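Local coordinates for protein geranyltranstransferase (Thermotoga maritima, PDB 2FTZ) that probably catalyses the condensation of geranyl diphosphate with isopentenyl diphosphate to give farnesyl diphosphate, at residues L52-L57 with D70-V75; N93-R98 with C103-G108; I84-P89 with L148-D153. One frame throughout, in Å; residues are numbered along the deposited sequence.

Contact 1: L52-L57 with D70-V75; sequences LLVLTL and DVAVAV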
loop_
_atom_site.group_PDB
_atom_site.type_symbol
_atom_site.label_atom_id
_atom_site.label_comp_id
_atom_site.label_asym_id
_atom_site.label_seq_id
_atom_site.Cartn_x
_atom_site.Cartn_y
_atom_site.Cartn_z
ATOM N N LEU A 52 14.695 -1.630 -15.756
ATOM C CA LEU A 52 15.665 -2.058 -16.763
ATOM C C LEU A 52 16.131 -3.501 -16.485
ATOM O O LEU A 52 16.197 -4.310 -17.437
ATOM C CB LEU A 52 16.858 -1.090 -16.864
ATOM C CG LEU A 52 17.726 -1.194 -18.106
ATOM C CD1 LEU A 52 16.856 -1.123 -19.353
ATOM C CD2 LEU A 52 18.734 -0.055 -18.090
ATOM N N LEU A 53 16.401 -3.859 -15.224
ATOM C CA LEU A 53 16.759 -5.249 -14.866
ATOM C C LEU A 53 15.652 -6.228 -15.209
ATOM O O LEU A 53 15.914 -7.291 -15.784
ATOM C CB LEU A 53 17.101 -5.446 -13.358
ATOM C CG LEU A 53 18.486 -5.019 -12.923
ATOM C CD1 LEU A 53 18.491 -4.847 -11.403
ATOM C CD2 LEU A 53 19.510 -6.059 -13.374
ATOM N N VAL A 54 14.413 -5.885 -14.846
ATOM C CA VAL A 54 13.274 -6.742 -15.144
ATOM C C VAL A 54 13.165 -6.974 -16.658
ATOM O O VAL A 54 13.010 -8.103 -17.117
ATOM C CB VAL A 54 11.954 -6.160 -14.616
ATOM C CG1 VAL A 54 10.767 -6.974 -15.186
ATOM C CG2 VAL A 54 11.953 -6.126 -13.076
ATOM N N LEU A 55 13.228 -5.910 -17.439
ATOM C CA LEU A 55 13.058 -6.023 -18.874
ATOM C C LEU A 55 14.200 -6.807 -19.546
ATOM O O LEU A 55 13.965 -7.611 -20.457
ATOM C CB LEU A 55 12.916 -4.652 -19.528
ATOM C CG LEU A 55 11.651 -3.871 -19.171
ATOM C CD1 LEU A 55 11.772 -2.491 -19.871
ATOM C CD2 LEU A 55 10.356 -4.619 -19.620
ATOM N N THR A 56 15.418 -6.572 -19.087
ATOM C CA THR A 56 16.587 -7.228 -19.611
ATOM C C THR A 56 16.590 -8.734 -19.259
ATOM O O THR A 56 16.880 -9.595 -20.116
ATOM C CB THR A 56 17.854 -6.492 -19.137
ATOM O OG1 THR A 56 17.726 -5.104 -19.523
ATOM C CG2 THR A 56 19.063 -7.064 -19.794
ATOM N N LEU A 57 16.253 -9.070 -18.026
ATOM C CA LEU A 57 16.184 -10.478 -17.628
ATOM C C LEU A 57 15.103 -11.191 -18.437
ATOM O O LEU A 57 15.314 -12.303 -18.944
ATOM C CB LEU A 57 15.869 -10.599 -16.146
ATOM C CG LEU A 57 17.043 -10.547 -15.170
ATOM C CD1 LEU A 57 16.493 -10.363 -13.724
ATOM C CD2 LEU A 57 17.893 -11.798 -15.284
ATOM N N ASP A 70 4.494 -4.842 -17.407
ATOM C CA ASP A 70 3.645 -4.647 -16.213
ATOM C C ASP A 70 4.409 -4.847 -14.916
ATOM O O ASP A 70 4.254 -4.070 -13.973
ATOM C CB ASP A 70 2.423 -5.585 -16.213
ATOM C CG ASP A 70 1.319 -5.137 -17.199
ATOM O OD1 ASP A 70 1.313 -3.969 -17.642
ATOM O OD2 ASP A 70 0.447 -5.973 -17.517
ATOM N N VAL A 71 5.234 -5.882 -14.841
ATOM C CA VAL A 71 6.105 -6.047 -13.699
ATOM C C VAL A 71 7.082 -4.866 -13.526
ATOM O O VAL A 71 7.232 -4.346 -12.426
ATOM C CB VAL A 71 6.898 -7.333 -13.769
ATOM C CG1 VAL A 71 7.914 -7.406 -12.630
ATOM C CG2 VAL A 71 5.949 -8.546 -13.750
ATOM N N ALA A 72 7.740 -4.491 -14.608
ATOM C CA ALA A 72 8.789 -3.458 -14.578
ATOM C C ALA A 72 8.166 -2.138 -14.086
ATOM O O ALA A 72 8.739 -1.455 -13.246
ATOM C CB ALA A 72 9.406 -3.278 -15.977
ATOM N N VAL A 73 6.997 -1.788 -14.633
ATOM C CA VAL A 73 6.309 -0.552 -14.246
ATOM C C VAL A 73 5.832 -0.614 -12.800
ATOM O O VAL A 73 5.954 0.360 -12.066
ATOM C CB VAL A 73 5.131 -0.246 -15.162
ATOM C CG1 VAL A 73 4.303 0.907 -14.601
ATOM C CG2 VAL A 73 5.665 0.122 -16.567
ATOM N N ALA A 74 5.294 -1.753 -12.381
ATOM C CA ALA A 74 4.934 -1.946 -10.969
ATOM C C ALA A 74 6.086 -1.680 -10.006
ATOM O O ALA A 74 5.942 -0.954 -9.000
ATOM C CB ALA A 74 4.395 -3.341 -10.738
ATOM N N VAL A 75 7.241 -2.258 -10.302
ATOM C CA VAL A 75 8.407 -2.073 -9.451
ATOM C C VAL A 75 8.833 -0.591 -9.376
ATOM O O VAL A 75 9.150 -0.091 -8.290
ATOM C CB VAL A 75 9.549 -3.015 -9.861
ATOM C CG1 VAL A 75 10.842 -2.547 -9.280
ATOM C CG2 VAL A 75 9.220 -4.470 -9.379
#

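Contact 2: N93-R98 with C103-G108; sequences NADFRR and CHRTYG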
loop_
_atom_site.group_PDB
_atom_site.type_symbol
_atom_site.label_atom_id
_atom_site.label_comp_id
_atom_site.label_asym_id
_atom_site.label_seq_id
_atom_site.Cartn_x
_atom_site.Cartn_y
_atom_site.Cartn_z
ATOM N N ASN A 93 12.984 13.861 5.971
ATOM C CA ASN A 93 12.829 15.318 5.860
ATOM C C ASN A 93 13.744 15.899 4.773
ATOM O O ASN A 93 14.518 16.849 5.015
ATOM C CB ASN A 93 13.114 15.984 7.224
ATOM C CG ASN A 93 12.663 17.439 7.289
ATOM O OD1 ASN A 93 11.774 17.874 6.561
ATOM N ND2 ASN A 93 13.273 18.197 8.190
ATOM N N ALA A 94 13.659 15.312 3.585
ATOM C CA ALA A 94 14.446 15.754 2.422
ATOM C C ALA A 94 13.789 16.941 1.714
ATOM O O ALA A 94 12.636 16.868 1.284
ATOM C CB ALA A 94 14.636 14.588 1.430
ATOM N N ASP A 95 14.524 18.037 1.588
ATOM C CA ASP A 95 14.042 19.191 0.825
ATOM C C ASP A 95 14.154 18.941 -0.698
ATOM O O ASP A 95 13.422 19.564 -1.490
ATOM C CB ASP A 95 14.809 20.470 1.230
ATOM C CG ASP A 95 14.303 21.083 2.552
ATOM O OD1 ASP A 95 13.314 20.587 3.131
ATOM O OD2 ASP A 95 14.902 22.084 3.015
ATOM N N PHE A 96 15.056 18.033 -1.090
ATOM C CA PHE A 96 15.323 17.712 -2.500
ATOM C C PHE A 96 15.374 16.210 -2.801
ATOM O O PHE A 96 15.699 15.386 -1.935
ATOM C CB PHE A 96 16.622 18.385 -2.975
ATOM C CG PHE A 96 16.551 19.869 -2.954
ATOM C CD1 PHE A 96 15.970 20.559 -4.016
ATOM C CD2 PHE A 96 16.998 20.586 -1.847
ATOM C CE1 PHE A 96 15.868 21.941 -3.994
ATOM C CE2 PHE A 96 16.897 21.970 -1.809
ATOM C CZ PHE A 96 16.329 22.653 -2.889
ATOM N N ARG A 97 15.053 15.878 -4.053
ATOM C CA ARG A 97 15.044 14.505 -4.538
ATOM C C ARG A 97 15.317 14.550 -6.041
ATOM O O ARG A 97 14.505 15.092 -6.798
ATOM C CB ARG A 97 13.691 13.861 -4.219
ATOM C CG ARG A 97 13.321 12.558 -4.949
ATOM C CD ARG A 97 14.189 11.409 -4.552
ATOM N NE ARG A 97 14.017 10.979 -3.159
ATOM C CZ ARG A 97 14.821 10.095 -2.590
ATOM N NH1 ARG A 97 15.815 9.561 -3.294
ATOM N NH2 ARG A 97 14.640 9.722 -1.337
ATOM N N ARG A 98 16.454 13.978 -6.461
ATOM C CA ARG A 98 16.912 14.037 -7.878
ATOM C C ARG A 98 17.297 15.450 -8.322
ATOM O O ARG A 98 17.180 15.789 -9.500
ATOM C CB ARG A 98 15.845 13.475 -8.827
ATOM N N CYS A 103 8.580 16.059 -3.107
ATOM C CA CYS A 103 7.130 16.017 -3.314
ATOM C C CYS A 103 6.403 16.920 -2.331
ATOM O O CYS A 103 5.593 17.783 -2.737
ATOM C CB CYS A 103 6.661 14.572 -3.153
ATOM S SG CYS A 103 5.039 14.364 -3.865
ATOM N N HIS A 104 6.718 16.765 -1.028
ATOM C CA HIS A 104 6.061 17.539 0.025
ATOM C C HIS A 104 6.414 19.007 -0.041
ATOM O O HIS A 104 5.573 19.843 0.305
ATOM C CB HIS A 104 6.293 16.972 1.447
ATOM C CG HIS A 104 7.728 16.967 1.876
ATOM N ND1 HIS A 104 8.607 15.979 1.485
ATOM C CD2 HIS A 104 8.435 17.818 2.666
ATOM C CE1 HIS A 104 9.798 16.229 2.005
ATOM N NE2 HIS A 104 9.726 17.343 2.717
ATOM N N ARG A 105 7.627 19.336 -0.506
ATOM C CA ARG A 105 8.022 20.744 -0.645
ATOM C C ARG A 105 7.262 21.405 -1.812
ATOM O O ARG A 105 7.001 22.605 -1.796
ATOM C CB ARG A 105 9.546 20.871 -0.845
ATOM C CG ARG A 105 10.384 20.481 0.388
ATOM C CD ARG A 105 10.316 21.506 1.488
ATOM N NE ARG A 105 10.948 22.758 1.089
ATOM C CZ ARG A 105 10.853 23.899 1.768
ATOM N NH1 ARG A 105 10.144 23.962 2.893
ATOM N NH2 ARG A 105 11.466 24.992 1.314
ATOM N N THR A 106 6.876 20.598 -2.800
ATOM C CA THR A 106 6.218 21.090 -3.994
ATOM C C THR A 106 4.716 21.176 -3.762
ATOM O O THR A 106 4.098 22.187 -4.101
ATOM C CB THR A 106 6.552 20.200 -5.208
ATOM O OG1 THR A 106 7.987 20.044 -5.317
ATOM C CG2 THR A 106 6.005 20.802 -6.493
ATOM N N TYR A 107 4.144 20.140 -3.128
ATOM C CA TYR A 107 2.702 19.991 -3.015
ATOM C C TYR A 107 2.119 20.044 -1.619
ATOM O O TYR A 107 0.905 20.143 -1.488
ATOM C CB TYR A 107 2.295 18.657 -3.638
ATOM C CG TYR A 107 2.512 18.672 -5.113
ATOM C CD1 TYR A 107 1.565 19.259 -5.982
ATOM C CD2 TYR A 107 3.681 18.159 -5.656
ATOM C CE1 TYR A 107 1.780 19.297 -7.324
ATOM C CE2 TYR A 107 3.900 18.181 -7.001
ATOM C CZ TYR A 107 2.961 18.762 -7.830
ATOM O OH TYR A 107 3.235 18.788 -9.164
ATOM N N GLY A 108 2.948 19.949 -0.576
ATOM C CA GLY A 108 2.421 19.899 0.795
ATOM C C GLY A 108 2.601 18.499 1.318
ATOM O O GLY A 108 2.629 17.537 0.555
HETATM O O HOH W 1 11.596 18.699 4.069
#

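Contact 3: I84-P89 with L148-D153; sequences IHDDLP and LGEAMD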
loop_
_atom_site.group_PDB
_atom_site.type_symbol
_atom_site.label_atom_id
_atom_site.label_comp_id
_atom_site.label_asym_id
_atom_site.label_seq_id
_atom_site.Cartn_x
_atom_site.Cartn_y
_atom_site.Cartn_z
ATOM N N ILE A 84 9.005 8.901 -1.894
ATOM C CA ILE A 84 8.130 9.955 -1.382
ATOM C C ILE A 84 7.981 9.847 0.155
ATOM O O ILE A 84 8.118 10.840 0.895
ATOM C CB ILE A 84 6.698 9.913 -2.031
ATOM C CG1 ILE A 84 6.769 10.253 -3.539
ATOM C CG2 ILE A 84 5.786 10.951 -1.332
ATOM C CD1 ILE A 84 5.369 10.121 -4.249
ATOM N N HIS A 85 7.624 8.663 0.640
ATOM C CA HIS A 85 7.416 8.501 2.082
ATOM C C HIS A 85 8.742 8.683 2.893
ATOM O O HIS A 85 8.737 9.347 3.930
ATOM C CB HIS A 85 6.730 7.148 2.375
ATOM C CG HIS A 85 5.221 7.196 2.233
ATOM N ND1 HIS A 85 4.392 6.220 2.776
ATOM C CD2 HIS A 85 4.397 8.100 1.645
ATOM C CE1 HIS A 85 3.132 6.507 2.500
ATOM N NE2 HIS A 85 3.094 7.655 1.830
ATOM N N ASP A 86 9.849 8.116 2.407
ATOM C CA ASP A 86 11.187 8.309 3.061
ATOM C C ASP A 86 11.541 9.788 3.210
ATOM O O ASP A 86 12.157 10.183 4.222
ATOM C CB ASP A 86 12.247 7.514 2.274
ATOM C CG ASP A 86 13.552 7.392 3.005
ATOM O OD1 ASP A 86 13.574 6.778 4.103
ATOM O OD2 ASP A 86 14.569 7.888 2.475
ATOM N N ASP A 87 11.204 10.610 2.200
ATOM C CA ASP A 87 11.569 12.048 2.184
ATOM C C ASP A 87 10.754 12.871 3.161
ATOM O O ASP A 87 11.157 13.980 3.549
ATOM C CB ASP A 87 11.365 12.699 0.789
ATOM C CG ASP A 87 12.405 12.267 -0.251
ATOM O OD1 ASP A 87 13.460 11.662 0.101
ATOM O OD2 ASP A 87 12.141 12.543 -1.454
ATOM N N LEU A 88 9.594 12.352 3.565
ATOM C CA LEU A 88 8.681 13.134 4.393
ATOM C C LEU A 88 9.344 13.644 5.678
ATOM O O LEU A 88 10.272 13.006 6.209
ATOM C CB LEU A 88 7.380 12.372 4.723
ATOM C CG LEU A 88 6.423 12.088 3.554
ATOM C CD1 LEU A 88 5.267 11.133 3.986
ATOM C CD2 LEU A 88 5.870 13.400 2.917
ATOM N N PRO A 89 8.851 14.795 6.191
ATOM C CA PRO A 89 9.463 15.398 7.360
ATOM C C PRO A 89 9.667 14.462 8.582
ATOM O O PRO A 89 10.713 14.548 9.198
ATOM C CB PRO A 89 8.509 16.556 7.690
ATOM C CG PRO A 89 7.915 16.942 6.346
ATOM C CD PRO A 89 7.718 15.611 5.687
ATOM N N LEU A 148 9.450 -3.331 6.609
ATOM C CA LEU A 148 10.250 -3.787 7.778
ATOM C C LEU A 148 11.672 -3.197 7.777
ATOM O O LEU A 148 12.162 -2.737 8.823
ATOM C CB LEU A 148 10.315 -5.311 7.827
ATOM C CG LEU A 148 9.067 -6.065 8.245
ATOM C CD1 LEU A 148 9.445 -7.533 8.208
ATOM C CD2 LEU A 148 8.569 -5.606 9.632
ATOM N N GLY A 149 12.329 -3.242 6.613
ATOM C CA GLY A 149 13.640 -2.630 6.439
ATOM C C GLY A 149 13.701 -1.141 6.733
ATOM O O GLY A 149 14.599 -0.652 7.401
ATOM N N GLU A 150 12.757 -0.378 6.186
ATOM C CA GLU A 150 12.629 1.054 6.465
ATOM C C GLU A 150 12.386 1.304 7.971
ATOM O O GLU A 150 12.966 2.224 8.554
ATOM C CB GLU A 150 11.479 1.647 5.588
ATOM C CG GLU A 150 11.243 3.098 5.747
ATOM C CD GLU A 150 12.396 3.981 5.284
ATOM O OE1 GLU A 150 13.445 3.498 4.759
ATOM O OE2 GLU A 150 12.222 5.191 5.472
ATOM N N ALA A 151 11.474 0.542 8.575
ATOM C CA ALA A 151 11.210 0.632 10.016
ATOM C C ALA A 151 12.486 0.395 10.826
ATOM O O ALA A 151 12.748 1.067 11.824
ATOM C CB ALA A 151 10.073 -0.383 10.438
ATOM N N MET A 152 13.252 -0.612 10.424
ATOM C CA MET A 152 14.514 -0.912 11.138
ATOM C C MET A 152 15.449 0.262 11.003
ATOM O O MET A 152 16.081 0.665 11.958
ATOM C CB MET A 152 15.189 -2.143 10.544
ATOM C CG MET A 152 14.465 -3.474 10.852
ATOM S SD MET A 152 15.198 -4.817 9.934
ATOM C CE MET A 152 14.059 -6.179 10.270
ATOM N N ASP A 153 15.521 0.845 9.815
ATOM C CA ASP A 153 16.472 1.974 9.608
ATOM C C ASP A 153 16.090 3.129 10.551
ATOM O O ASP A 153 16.938 3.711 11.203
ATOM C CB ASP A 153 16.425 2.416 8.139
ATOM C CG ASP A 153 17.724 3.093 7.641
ATOM O OD1 ASP A 153 18.786 3.078 8.311
ATOM O OD2 ASP A 153 17.659 3.566 6.497
#

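Contact 1: L52-L57 with D70-V75
The helical segments carrying Val54 and Ala72 run nearly antiparallel, at 165° to one another, and their short axes approach to 8.6 Å. They belong to helices 49-61 and 69-87, consecutive in the chain, which pair as a helical hairpin in the all-α isoprenoid synthase fold. The small side chain of Ala72 illustrates how such close pairing is achieved: its CA lies 5.6 Å from the CA of Val54. Val54 has CG1 anti to its backbone nitrogen (chi1 170°), and this branch is the one carried across, to 3.9 Å from CG1 of Val71. The two valine side chains cross at about a right angle, methyl against methyl. The same Val54 CG1 rests 4.0 Å from CB of Ala72. Leu55 adds a second apolar group to that methyl, its CG 3.9 Å from Ala72 CB and its CD2 scarcely farther. No hydrogen bond spans the segments, and the interface is buried. Cys183 of helix 177-189 also packs on Val54. Within helix 49-61, Leu52 O accepts two bonds from one residue, the backbone N of Thr56 and its OG1, which arrive from opposite faces of the carbonyl plane, OG1 at 2.7 Å from Leu52 O.

Contact 2: N93-R98 with C103-G108
One ordered water joins Asn93, Asp95 and His104. It donates to OD1 of Asn93 at 2.6 Å and to OD1 of Asp95 at 2.7 Å, and also bonds NE2 of His104 at 2.7 Å, lying at the edge of the imidazole and in its plane. The loop it braces follows the first aspartate-rich motif of the polyprenyl synthetases and includes the paired arginines Arg97 and Arg98, which in relatives help to bind diphosphate; helix 103-107 follows after four intervening residues. This is a compact example of a solvent molecule tying a loop to the next helix. The ring of His104 takes the position between its backbone N and carbonyl carbon (chi1 62°), which brings CE1 obliquely to within 3.0 Å of Ala94 O. That carbonyl oxygen also accepts a bond from Ser102 OG. Arg105 passes obliquely across Asp95, its chain bent at chi2 and chi3, and its CD comes 3.5 Å from Asp95 OD1. Carboxylate and guanidinium are stacked with planes 24° apart, Asp95 CG over one guanidinium face. The salt bridge from Asp95 OD1 to Arg105 NE is long, 3.8 Å, and the oxygen lies well out of the guanidinium plane, leaving charge alone. Gly108, with a positive phi of 108° that favours glycine, ends the helix, its N bonded to His104 O at 2.8 Å.

Contact 3: I84-P89 with L148-D153
Glu150 meets Asp86 between helices 69-87 and 147-158, the sole side-chain touch between segments 84-89 and 148-153. Asp86 belongs to the first aspartate-rich motif of this family, whose carboxylates in relatives hold magnesium ions for the diphosphate substrate. Along 148-153, Leu148 comes first and packs on Trp30 of the second subunit. Glu150 follows, extended at first with CG anti to the backbone N (chi1 -179°) and then bent at chi2 (65°), a shape that swings its carboxylate over to the aspartate. OE2 of Glu150 comes 2.5 Å from OD1 of Asp86, whereas OE1 of Glu150 stays 3.3 Å from that same oxygen. The carboxylate planes stand 73° apart, so the groups meet steeply turned. Asp86 is described in one of two deposited conformers, which makes the very short approach somewhat doubtful. With Glu150 cut back to an alanine, Asp86 OD1 would probably lose its neighbouring carboxylate, and a gap would be likely to open where the glutamate reached across. Asp153, one helical turn on, also points toward segment 84-89, its OD2 5.7 Å from Asp86 OD1 and hydrogen-bonded to NZ of the dimethyl-lysine at position 175. Helix 147-158 thus faces helix 69-87, while helix 165-173 packs against it at Met152 and Asp153.

Overall arrangement
From the N terminus, contact 1 closes first, pairing helix 49-61 with the opening turns of helix 69-87, with 12 residues between its two segments. The same helix then runs to the other side of the chain's centre, where its last turn begins contact 3. Contact 2 closes a short loop onto helix 103-107 and is nested within the much longer loop that contact 3 closes by reaching helix 147-158. Contacts 2 and 3 touch: Asp87 OD1 forms a salt bridge with Arg97 NH2, and His104 packs on Pro89. Contact 1 stays apart, its centre 23 Å from that of contact 3. Helix 69-87 therefore links a buried apolar pairing to the aspartate-rich end of the fold.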